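Local coordinates for protein endo-1,3-beta-glucanase, family GH16 (Zobellia galactanivorans, PDB 4BPZ) that probably hydrolyses internal beta-1,3-glucosidic bonds of the algal glucan laminarin, this chain being its calcium-binding family 16 glycoside hydrolase domain, at residues Pro25-Gln33 with Ser84-Ala92; His43-Thr51 with Asn227-Ile238. The protein carries 1 engineered substitution. One frame throughout, in Å; residues are numbered along the deposited sequence.

In the fold
Strand 82-93 ties the two contacts together. In contact 1 it pairs with strand 30-32; the next strand of the chain, 48-50, runs parallel to it, and strand 222-230, whose end belongs to contact 2, pairs antiparallel with it. The centres of the contacts are 19 Å apart, yet their ends meet at Ser84, which probably makes two bonds, OG to Ile228 O at 2.7 Å and O to Thr51 N at 2.9 Å. Each contact contributes to the glucan pocket, contact 1 through Arg86, whose side chain is about 3 Å from a bound beta-glucose, and contact 2 through His43 and Asn44. The side chains of Glu18, a calcium ligand, and Lys29 lie about 8 Å apart.

Contact 1 (Pro25-Gln33 with Ser84-Ala92); sequences PDPEKWHYQ and SARLNSKFA
His31 and Asn88 form an antiparallel hydrogen-bonded pair, with His31 N donating to Asn88 O and Asn88 N to His31 O, each at 2.8 Å. The ladder continues at its ends through Gln33 N to Arg86 O and Lys90 N to Lys29 O, while water bridges Glu28 O and Lys90 O. These bonds lay strand 30-32 against strand 86-89 within the beta-jelly-roll sandwich of family 16 glycoside hydrolases. The non-hydrogen-bonded pairs Trp30-Ser89 and Tyr32-Leu87 send their side chains to the other sheet face, where packing is largely apolar. In the conformer described, Leu87 CD2 makes a CH-pi contact over the Tyr32 ring, 3.6 Å from the centroid and shifted toward CE2; Tyr32 OH hydrogen-bonds Ser57. The Trp30 indole has Lys29 CB on one face and Leu87 CD1 on the opposite one; its NE1 bonds to Asp17. Two polar links follow. Arg86, extended from CG to NE, donates through NE to Gln33 OE1 at 2.8 Å; the oxygen lies in the guanidinium plane, but NE approaches from 50° above the amide. Glu123 forms a salt bridge with Arg86 and accepts from Gln33 NE2. Lys90, also extended in the conformer described, carries NZ to Pro27 O at 2.9 Å.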
loop_
_atom_site.group_PDB
_atom_site.type_symbol
_atom_site.label_atom_id
_atom_site.label_comp_id
_atom_site.label_asym_id
_atom_site.label_seq_id
_atom_site.Cartn_x
_atom_site.Cartn_y
_atom_site.Cartn_z
ATOM N N PRO A 25 9.671 -11.062 -6.689
ATOM C CA PRO A 25 8.277 -11.322 -6.322
ATOM C C PRO A 25 7.540 -12.131 -7.412
ATOM O O PRO A 25 7.652 -11.851 -8.635
ATOM C CB PRO A 25 7.702 -9.895 -6.155
ATOM C CG PRO A 25 8.865 -9.112 -5.742
ATOM C CD PRO A 25 10.062 -9.623 -6.525
ATOM N N ASP A 26 6.744 -13.096 -6.962
ATOM C CA ASP A 26 6.072 -14.020 -7.907
ATOM C C ASP A 26 5.299 -13.226 -9.005
ATOM O O ASP A 26 4.308 -12.558 -8.661
ATOM C CB ASP A 26 5.173 -14.940 -7.081
ATOM C CG ASP A 26 4.487 -16.003 -7.893
ATOM O OD1 ASP A 26 4.432 -15.975 -9.124
ATOM O OD2 ASP A 26 3.949 -16.916 -7.222
ATOM N N PRO A 27 5.655 -13.392 -10.294
ATOM C CA PRO A 27 4.925 -12.635 -11.338
ATOM C C PRO A 27 3.505 -13.050 -11.551
ATOM O O PRO A 27 2.724 -12.367 -12.186
ATOM C CB PRO A 27 5.791 -12.836 -12.555
ATOM C CG PRO A 27 6.335 -14.250 -12.353
ATOM C CD PRO A 27 6.760 -14.190 -10.841
ATOM N N GLU A 28 3.103 -14.220 -11.059
ATOM C CA GLU A 28 1.690 -14.577 -11.089
ATOM C C GLU A 28 0.859 -13.873 -10.049
ATOM O O GLU A 28 -0.373 -13.812 -10.177
ATOM C CB GLU A 28 1.505 -16.097 -10.880
ATOM C CG GLU A 28 1.995 -17.002 -12.022
ATOM C CD GLU A 28 1.850 -18.547 -11.767
ATOM O OE1 GLU A 28 1.239 -19.009 -10.750
ATOM O OE2 GLU A 28 2.361 -19.342 -12.615
ATOM N N LYS A 29 1.516 -13.283 -9.062
ATOM C CA LYS A 29 0.841 -12.652 -7.904
ATOM C C LYS A 29 0.996 -11.115 -7.925
ATOM O O LYS A 29 0.146 -10.464 -7.369
ATOM C CB LYS A 29 1.417 -13.195 -6.577
ATOM C CG LYS A 29 1.172 -14.689 -6.340
ATOM C CD LYS A 29 1.574 -15.172 -4.929
ATOM C CE LYS A 29 1.438 -16.644 -4.808
ATOM N NZ LYS A 29 0.026 -17.094 -4.840
ATOM N N TRP A 30 2.136 -10.628 -8.436
ATOM C CA TRP A 30 2.478 -9.223 -8.208
ATOM C C TRP A 30 2.796 -8.553 -9.499
ATOM O O TRP A 30 3.584 -9.088 -10.324
ATOM C CB TRP A 30 3.710 -9.180 -7.249
ATOM C CG TRP A 30 3.438 -9.781 -5.927
ATOM C CD1 TRP A 30 3.924 -10.965 -5.499
ATOM C CD2 TRP A 30 2.532 -9.297 -4.913
ATOM N NE1 TRP A 30 3.435 -11.303 -4.285
ATOM C CE2 TRP A 30 2.549 -10.281 -3.907
ATOM C CE3 TRP A 30 1.703 -8.169 -4.778
ATOM C CZ2 TRP A 30 1.781 -10.179 -2.745
ATOM C CZ3 TRP A 30 0.918 -8.093 -3.607
ATOM C CH2 TRP A 30 0.958 -9.033 -2.630
ATOM N N HIS A 31 2.263 -7.352 -9.687
ATOM C CA HIS A 31 2.526 -6.468 -10.838
ATOM C C HIS A 31 3.329 -5.250 -10.344
ATOM O O HIS A 31 3.001 -4.673 -9.318
ATOM C CB HIS A 31 1.149 -5.988 -11.340
ATOM C CG HIS A 31 1.231 -4.946 -12.421
ATOM N ND1 HIS A 31 1.590 -5.221 -13.692
ATOM C CD2 HIS A 31 1.016 -3.588 -12.352
ATOM C CE1 HIS A 31 1.587 -4.096 -14.406
ATOM N NE2 HIS A 31 1.197 -3.094 -13.613
ATOM N N TYR A 32 4.323 -4.873 -11.084
ATOM C CA TYR A 32 5.091 -3.651 -10.771
ATOM C C TYR A 32 4.533 -2.455 -11.473
ATOM O O TYR A 32 4.251 -2.503 -12.682
ATOM C CB TYR A 32 6.501 -3.800 -11.205
ATOM C CG TYR A 32 7.337 -4.723 -10.370
ATOM C CD1 TYR A 32 7.409 -6.061 -10.606
ATOM C CD2 TYR A 32 8.012 -4.174 -9.250
ATOM C CE1 TYR A 32 8.300 -6.878 -9.779
ATOM C CE2 TYR A 32 8.781 -4.922 -8.440
ATOM C CZ TYR A 32 9.032 -6.191 -8.754
ATOM O OH TYR A 32 9.865 -6.990 -7.952
ATOM N N GLN A 33 4.469 -1.334 -10.756
ATOM C CA GLN A 33 4.275 -0.037 -11.411
ATOM C C GLN A 33 5.589 0.620 -11.521
ATOM O O GLN A 33 6.361 0.788 -10.554
ATOM C CB GLN A 33 3.315 0.800 -10.575
ATOM C CG GLN A 33 1.906 0.266 -10.643
ATOM C CD GLN A 33 0.926 1.207 -9.925
ATOM O OE1 GLN A 33 0.693 1.144 -8.707
ATOM N NE2 GLN A 33 0.322 2.152 -10.706
ATOM N N SER A 84 12.518 3.160 -5.508
ATOM C CA SER A 84 11.802 2.274 -4.614
ATOM C C SER A 84 10.992 1.296 -5.491
ATOM O O SER A 84 11.222 1.225 -6.702
ATOM C CB SER A 84 10.950 3.101 -3.662
ATOM O OG SER A 84 10.367 2.305 -2.687
ATOM N N ALA A 85 10.059 0.586 -4.867
ATOM C CA ALA A 85 9.148 -0.283 -5.623
ATOM C C ALA A 85 7.735 -0.045 -5.126
ATOM O O ALA A 85 7.483 0.313 -3.974
ATOM C CB ALA A 85 9.519 -1.740 -5.491
ATOM N N ARG A 86 6.810 -0.272 -6.074
ATOM C CA ARG A 86 5.354 -0.141 -5.860
ATOM C C ARG A 86 4.708 -1.398 -6.519
ATOM O O ARG A 86 4.645 -1.454 -7.754
ATOM C CB ARG A 86 4.816 1.174 -6.457
ATOM C CG ARG A 86 3.327 1.353 -6.341
ATOM C CD ARG A 86 3.000 2.798 -6.641
ATOM N NE ARG A 86 1.530 3.025 -6.779
ATOM C CZ ARG A 86 0.907 4.117 -6.348
ATOM N NH1 ARG A 86 1.462 4.978 -5.531
ATOM N NH2 ARG A 86 -0.384 4.285 -6.721
ATOM N N LEU A 87 4.284 -2.316 -5.714
ATOM C CA LEU A 87 3.676 -3.589 -6.160
ATOM C C LEU A 87 2.169 -3.466 -6.094
ATOM O O LEU A 87 1.627 -2.735 -5.254
ATOM C CB LEU A 87 4.081 -4.727 -5.279
ATOM C CG LEU A 87 5.558 -4.999 -5.121
ATOM C CD1 LEU A 87 5.790 -6.212 -4.218
ATOM C CD2 LEU A 87 6.221 -5.180 -6.444
ATOM N N ASN A 88 1.492 -4.135 -7.026
ATOM C CA ASN A 88 0.017 -4.282 -6.986
ATOM C C ASN A 88 -0.300 -5.735 -7.035
ATOM O O ASN A 88 0.345 -6.483 -7.831
ATOM C CB ASN A 88 -0.660 -3.622 -8.207
ATOM C CG ASN A 88 -0.442 -2.138 -8.378
ATOM O OD1 ASN A 88 0.148 -1.415 -7.524
ATOM N ND2 ASN A 88 -0.919 -1.624 -9.428
ATOM N N SER A 89 -1.247 -6.215 -6.253
ATOM C CA SER A 89 -1.655 -7.622 -6.417
ATOM C C SER A 89 -2.345 -7.812 -7.764
ATOM O O SER A 89 -3.148 -6.992 -8.216
ATOM C CB SER A 89 -2.610 -8.036 -5.295
ATOM O OG SER A 89 -3.819 -7.292 -5.223
ATOM N N LYS A 90 -2.029 -8.991 -8.342
ATOM C CA LYS A 90 -2.662 -9.538 -9.549
ATOM C C LYS A 90 -3.874 -10.347 -9.054
ATOM O O LYS A 90 -4.011 -11.547 -9.264
ATOM C CB LYS A 90 -1.666 -10.390 -10.361
ATOM C CG LYS A 90 -0.690 -9.524 -11.072
ATOM C CD LYS A 90 -0.077 -10.364 -12.185
ATOM C CE LYS A 90 0.904 -9.440 -12.906
ATOM N NZ LYS A 90 1.718 -10.239 -13.895
ATOM N N PHE A 91 -4.717 -9.650 -8.308
ATOM C CA PHE A 91 -5.800 -10.341 -7.592
ATOM C C PHE A 91 -6.622 -9.227 -7.087
ATOM O O PHE A 91 -6.138 -8.412 -6.302
ATOM C CB PHE A 91 -5.308 -11.193 -6.384
ATOM C CG PHE A 91 -6.439 -11.853 -5.606
ATOM C CD1 PHE A 91 -7.063 -12.977 -6.157
ATOM C CD2 PHE A 91 -6.917 -11.354 -4.381
ATOM C CE1 PHE A 91 -8.087 -13.659 -5.478
ATOM C CE2 PHE A 91 -7.969 -12.014 -3.700
ATOM C CZ PHE A 91 -8.548 -13.138 -4.274
ATOM N N ALA A 92 -7.856 -9.218 -7.529
ATOM C CA ALA A 92 -8.808 -8.206 -7.148
ATOM C C ALA A 92 -9.954 -8.883 -6.410
ATOM O O ALA A 92 -10.339 -9.997 -6.847
ATOM C CB ALA A 92 -9.311 -7.424 -8.368
HETATM O O HOH W 1 -2.541 -13.793 -8.461
HETATM O O HOH W 2 7.769 -0.810 -8.765
#

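Contact 2 (His43-Thr51 with Asn227-Ile238); sequences HNNELQHYT and NIAMGGTLGGDI. With BGC (beta-D-glucopyranose), chain C; GLC (alpha-D-glucopyranose), chain B; BGC (beta-D-glucopyranose), chain D.
Asn44 O receives Thr233 N at 2.9 Å, in the carbonyl plane, and Gly232 CA packs against the same oxygen at 3.1 Å, an approach possible because Gly232 carries no side chain. The Asn44 side chain leaves the type I' turn His43-Glu46 with CB 3.5 Å from Thr233 OG1 in the conformer described. CG stands anti to the carbonyl carbon (chi1 -48°), which turns the amide toward the bound sugars. OD1 accepts from O2 of the chain C beta-glucose at 2.6 Å and from a water that also bonds to that OG1. ND2 uses its two hydrogens separately, one for O3 of the alpha-glucose at 3.0 Å, the oxygen linking the two sugars, and one for Glu46 OE2 at 2.9 Å, a nearly straight bond (173°). Glu46 rests its CD on Ala229 CB. Leu47 N donates to Met230 O, and Leu47 CD1 meets Ile238 CD1. Tyr50 OH takes a weak bond from Asn227 ND2, whose OD1 is held by Trp115. One face of the His43 ring lies against C4 and C1 of the two beta-glucoses. With both amide ends engaged, Asn44 accepts from the O2 hydroxyl and donates to the adjacent beta-1,3 bridging oxygen, probably reading the linkage.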
loop_
_atom_site.group_PDB
_atom_site.type_symbol
_atom_site.label_atom_id
_atom_site.label_comp_id
_atom_site.label_asym_id
_atom_site.label_seq_id
_atom_site.Cartn_x
_atom_site.Cartn_y
_atom_site.Cartn_z
ATOM N N HIS A 43 2.479 11.067 -7.292
ATOM C CA HIS A 43 1.595 12.016 -6.638
ATOM C C HIS A 43 2.177 12.498 -5.336
ATOM O O HIS A 43 3.255 12.079 -4.907
ATOM C CB HIS A 43 0.234 11.389 -6.473
ATOM C CG HIS A 43 -0.342 10.910 -7.781
ATOM N ND1 HIS A 43 -0.652 11.780 -8.794
ATOM C CD2 HIS A 43 -0.625 9.633 -8.201
ATOM C CE1 HIS A 43 -1.183 11.044 -9.824
ATOM N NE2 HIS A 43 -1.191 9.739 -9.433
ATOM N N ASN A 44 1.422 13.373 -4.642
ATOM C CA ASN A 44 1.774 13.787 -3.307
ATOM C C ASN A 44 3.128 14.468 -3.200
ATOM O O ASN A 44 3.759 14.414 -2.111
ATOM C CB ASN A 44 1.661 12.616 -2.305
ATOM C CG ASN A 44 0.381 11.868 -2.436
ATOM O OD1 ASN A 44 -0.690 12.485 -2.358
ATOM N ND2 ASN A 44 0.440 10.563 -2.635
ATOM N N ASN A 45 3.686 15.016 -4.291
ATOM C CA ASN A 45 4.992 15.621 -4.252
ATOM C C ASN A 45 6.104 14.640 -3.857
ATOM O O ASN A 45 7.190 15.043 -3.433
ATOM C CB ASN A 45 5.026 16.888 -3.358
ATOM C CG ASN A 45 4.019 17.870 -3.804
ATOM O OD1 ASN A 45 4.046 18.244 -4.990
ATOM N ND2 ASN A 45 3.133 18.248 -2.955
ATOM N N GLU A 46 5.876 13.312 -4.107
ATOM C CA GLU A 46 6.859 12.288 -3.741
ATOM C C GLU A 46 8.083 12.431 -4.620
ATOM O O GLU A 46 8.031 12.858 -5.782
ATOM C CB GLU A 46 6.221 10.920 -3.966
ATOM C CG GLU A 46 5.143 10.647 -2.932
ATOM C CD GLU A 46 4.207 9.531 -3.362
ATOM O OE1 GLU A 46 4.596 8.710 -4.260
ATOM O OE2 GLU A 46 3.092 9.462 -2.776
ATOM N N LEU A 47 9.231 11.945 -4.102
ATOM C CA LEU A 47 10.523 12.197 -4.726
ATOM C C LEU A 47 11.124 11.027 -5.403
ATOM O O LEU A 47 12.191 11.130 -5.961
ATOM C CB LEU A 47 11.491 12.749 -3.642
ATOM C CG LEU A 47 11.025 14.124 -3.081
ATOM C CD1 LEU A 47 12.035 14.633 -2.065
ATOM C CD2 LEU A 47 10.928 15.165 -4.187
ATOM N N GLN A 48 10.478 9.855 -5.402
ATOM C CA GLN A 48 11.034 8.614 -5.939
ATOM C C GLN A 48 10.580 8.325 -7.361
ATOM O O GLN A 48 9.464 8.723 -7.784
ATOM C CB GLN A 48 10.755 7.371 -5.082
ATOM C CG GLN A 48 9.321 6.801 -5.199
ATOM C CD GLN A 48 8.247 7.712 -4.728
ATOM O OE1 GLN A 48 7.110 7.711 -5.304
ATOM N NE2 GLN A 48 8.466 8.476 -3.734
ATOM N N HIS A 49 11.359 7.503 -8.063
ATOM C CA HIS A 49 10.855 6.606 -9.103
ATOM C C HIS A 49 10.667 5.221 -8.531
ATOM O O HIS A 49 11.365 4.799 -7.627
ATOM C CB HIS A 49 11.817 6.508 -10.281
ATOM C CG HIS A 49 11.606 7.565 -11.329
ATOM N ND1 HIS A 49 10.421 7.815 -11.872
ATOM C CD2 HIS A 49 12.516 8.419 -11.941
ATOM C CE1 HIS A 49 10.561 8.813 -12.763
ATOM N NE2 HIS A 49 11.840 9.152 -12.807
ATOM N N TYR A 50 9.699 4.530 -9.110
ATOM C CA TYR A 50 9.471 3.114 -8.811
ATOM C C TYR A 50 10.026 2.248 -9.936
ATOM O O TYR A 50 9.908 2.598 -11.089
ATOM C CB TYR A 50 7.975 2.855 -8.592
ATOM C CG TYR A 50 7.448 3.436 -7.301
ATOM C CD1 TYR A 50 8.000 3.069 -6.070
ATOM C CD2 TYR A 50 6.350 4.300 -7.287
ATOM C CE1 TYR A 50 7.491 3.544 -4.879
ATOM C CE2 TYR A 50 5.832 4.786 -6.103
ATOM C CZ TYR A 50 6.397 4.395 -4.896
ATOM O OH TYR A 50 5.881 4.844 -3.696
ATOM N N THR A 51 10.694 1.148 -9.567
ATOM C CA THR A 51 11.363 0.286 -10.578
ATOM C C THR A 51 11.007 -1.131 -10.246
ATOM O O THR A 51 10.562 -1.484 -9.150
ATOM C CB THR A 51 12.890 0.488 -10.661
ATOM O OG1 THR A 51 13.573 -0.439 -9.803
ATOM C CG2 THR A 51 13.303 1.910 -10.458
ATOM N N ASN A 227 4.219 -0.399 -1.008
ATOM C CA ASN A 227 5.218 0.524 -1.559
ATOM C C ASN A 227 5.991 1.213 -0.431
ATOM O O ASN A 227 5.516 1.245 0.711
ATOM C CB ASN A 227 4.592 1.572 -2.486
ATOM C CG ASN A 227 3.684 2.521 -1.763
ATOM O OD1 ASN A 227 2.566 2.135 -1.411
ATOM N ND2 ASN A 227 4.163 3.703 -1.419
ATOM N N ILE A 228 7.116 1.825 -0.774
ATOM C CA ILE A 228 7.731 2.898 0.075
ATOM C C ILE A 228 7.839 4.131 -0.773
ATOM O O ILE A 228 8.635 4.124 -1.721
ATOM C CB ILE A 228 9.116 2.546 0.653
ATOM C CG1 ILE A 228 9.211 1.181 1.335
ATOM C CG2 ILE A 228 9.509 3.683 1.614
ATOM C CD1 ILE A 228 10.663 0.826 1.659
ATOM N N ALA A 229 7.116 5.191 -0.459
ATOM C CA ALA A 229 7.375 6.490 -1.089
ATOM C C ALA A 229 8.477 7.183 -0.303
ATOM O O ALA A 229 8.671 6.927 0.885
ATOM C CB ALA A 229 6.090 7.298 -1.101
ATOM N N MET A 230 9.158 8.092 -0.950
ATOM C CA MET A 230 10.203 8.956 -0.302
ATOM C C MET A 230 9.754 10.400 -0.362
ATOM O O MET A 230 9.393 10.912 -1.413
ATOM C CB MET A 230 11.505 8.797 -0.989
ATOM C CG MET A 230 12.166 7.436 -0.785
ATOM S SD MET A 230 12.474 6.977 0.968
ATOM C CE MET A 230 13.550 8.328 1.504
ATOM N N GLY A 231 9.806 11.071 0.791
ATOM C CA GLY A 231 9.413 12.478 0.829
ATOM C C GLY A 231 7.942 12.640 0.527
ATOM O O GLY A 231 7.086 11.803 0.817
ATOM N N GLY A 232 7.637 13.813 -0.063
ATOM C CA GLY A 232 6.245 14.147 -0.320
ATOM C C GLY A 232 5.434 14.424 0.925
ATOM O O GLY A 232 5.982 14.622 2.043
ATOM N N THR A 233 4.125 14.420 0.789
ATOM C CA THR A 233 3.177 14.842 1.862
ATOM C C THR A 233 3.508 14.257 3.185
ATOM O O THR A 233 3.655 14.927 4.208
ATOM C CB THR A 233 1.717 14.545 1.462
ATOM O OG1 THR A 233 1.521 15.075 0.143
ATOM C CG2 THR A 233 0.719 15.224 2.424
ATOM N N LEU A 234 3.507 12.928 3.213
ATOM C CA LEU A 234 3.737 12.193 4.447
ATOM C C LEU A 234 5.148 11.701 4.622
ATOM O O LEU A 234 5.491 11.377 5.771
ATOM C CB LEU A 234 2.762 11.083 4.638
ATOM C CG LEU A 234 1.290 11.458 4.885
ATOM C CD1 LEU A 234 0.459 10.204 5.299
ATOM C CD2 LEU A 234 1.050 12.639 5.797
ATOM N N GLY A 235 5.996 11.647 3.607
ATOM C CA GLY A 235 7.367 11.324 3.845
ATOM C C GLY A 235 8.118 12.472 4.523
ATOM O O GLY A 235 8.967 12.229 5.404
ATOM N N GLY A 236 7.850 13.698 4.095
ATOM C CA GLY A 236 8.540 14.835 4.705
ATOM C C GLY A 236 9.973 14.944 4.276
ATOM O O GLY A 236 10.422 14.411 3.246
ATOM N N ASP A 237 10.725 15.725 5.032
ATOM C CA ASP A 237 12.130 15.973 4.744
ATOM C C ASP A 237 12.934 14.661 4.909
ATOM O O ASP A 237 12.733 13.846 5.838
ATOM C CB ASP A 237 12.701 16.995 5.708
ATOM C CG ASP A 237 11.975 18.364 5.568
ATOM O OD1 ASP A 237 11.432 18.700 4.489
ATOM O OD2 ASP A 237 11.915 19.035 6.626
ATOM N N ILE A 238 13.855 14.511 3.939
ATOM C CA ILE A 238 14.699 13.308 3.958
ATOM C C ILE A 238 16.092 13.767 4.356
ATOM O O ILE A 238 16.652 14.711 3.774
ATOM C CB ILE A 238 14.758 12.662 2.569
ATOM C CG1 ILE A 238 13.351 12.367 1.997
ATOM C CG2 ILE A 238 15.679 11.427 2.585
ATOM C CD1 ILE A 238 13.352 12.070 0.506
HETATM C C2 BGC C . -2.912 10.760 -4.047
HETATM C C3 BGC C . -3.836 10.988 -5.203
HETATM C C4 BGC C . -3.757 9.783 -6.214
HETATM C C5 BGC C . -4.013 8.453 -5.462
HETATM C C6 BGC C . -3.789 7.212 -6.302
HETATM C C1 BGC C . -3.213 9.367 -3.433
HETATM O O2 BGC C . -3.113 11.778 -3.108
HETATM O O3 BGC C . -3.381 12.163 -5.870
HETATM O O4 BGC C . -4.772 9.816 -7.211
HETATM O O5 BGC C . -3.023 8.364 -4.400
HETATM O O6 BGC C . -2.461 7.053 -6.749
HETATM C C1 GLC B . -3.349 7.101 0.603
HETATM C C2 GLC B . -3.249 8.366 -0.316
HETATM C C3 GLC B . -2.427 7.958 -1.546
HETATM C C4 GLC B . -1.125 7.413 -1.149
HETATM C C5 GLC B . -1.455 6.140 -0.409
HETATM C C6 GLC B . -0.241 5.387 0.089
HETATM O O1 GLC B . -4.292 6.156 0.145
HETATM O O2 GLC B . -4.565 8.752 -0.624
HETATM O O3 GLC B . -2.240 9.155 -2.413
HETATM O O4 GLC B . -0.316 7.162 -2.314
HETATM O O5 GLC B . -2.214 6.498 0.768
HETATM O O6 GLC B . 0.542 6.169 0.984
HETATM C C2 BGC D . -5.376 10.098 -9.510
HETATM C C3 BGC D . -5.078 10.929 -10.723
HETATM C C4 BGC D . -5.345 12.419 -10.448
HETATM C C5 BGC D . -4.578 12.807 -9.163
HETATM C C6 BGC D . -4.784 14.276 -8.857
HETATM C C1 BGC D . -4.549 10.598 -8.349
HETATM O O2 BGC D . -5.090 8.733 -9.788
HETATM O O3 BGC D . -5.930 10.578 -11.775
HETATM O O4 BGC D . -4.858 13.173 -11.535
HETATM O O5 BGC D . -4.930 11.937 -8.075
HETATM O O6 BGC D . -3.945 14.593 -7.738
HETATM O O HOH W 3 -1.098 14.798 -0.831
HETATM O O HOH W 4 2.853 17.573 -0.408
#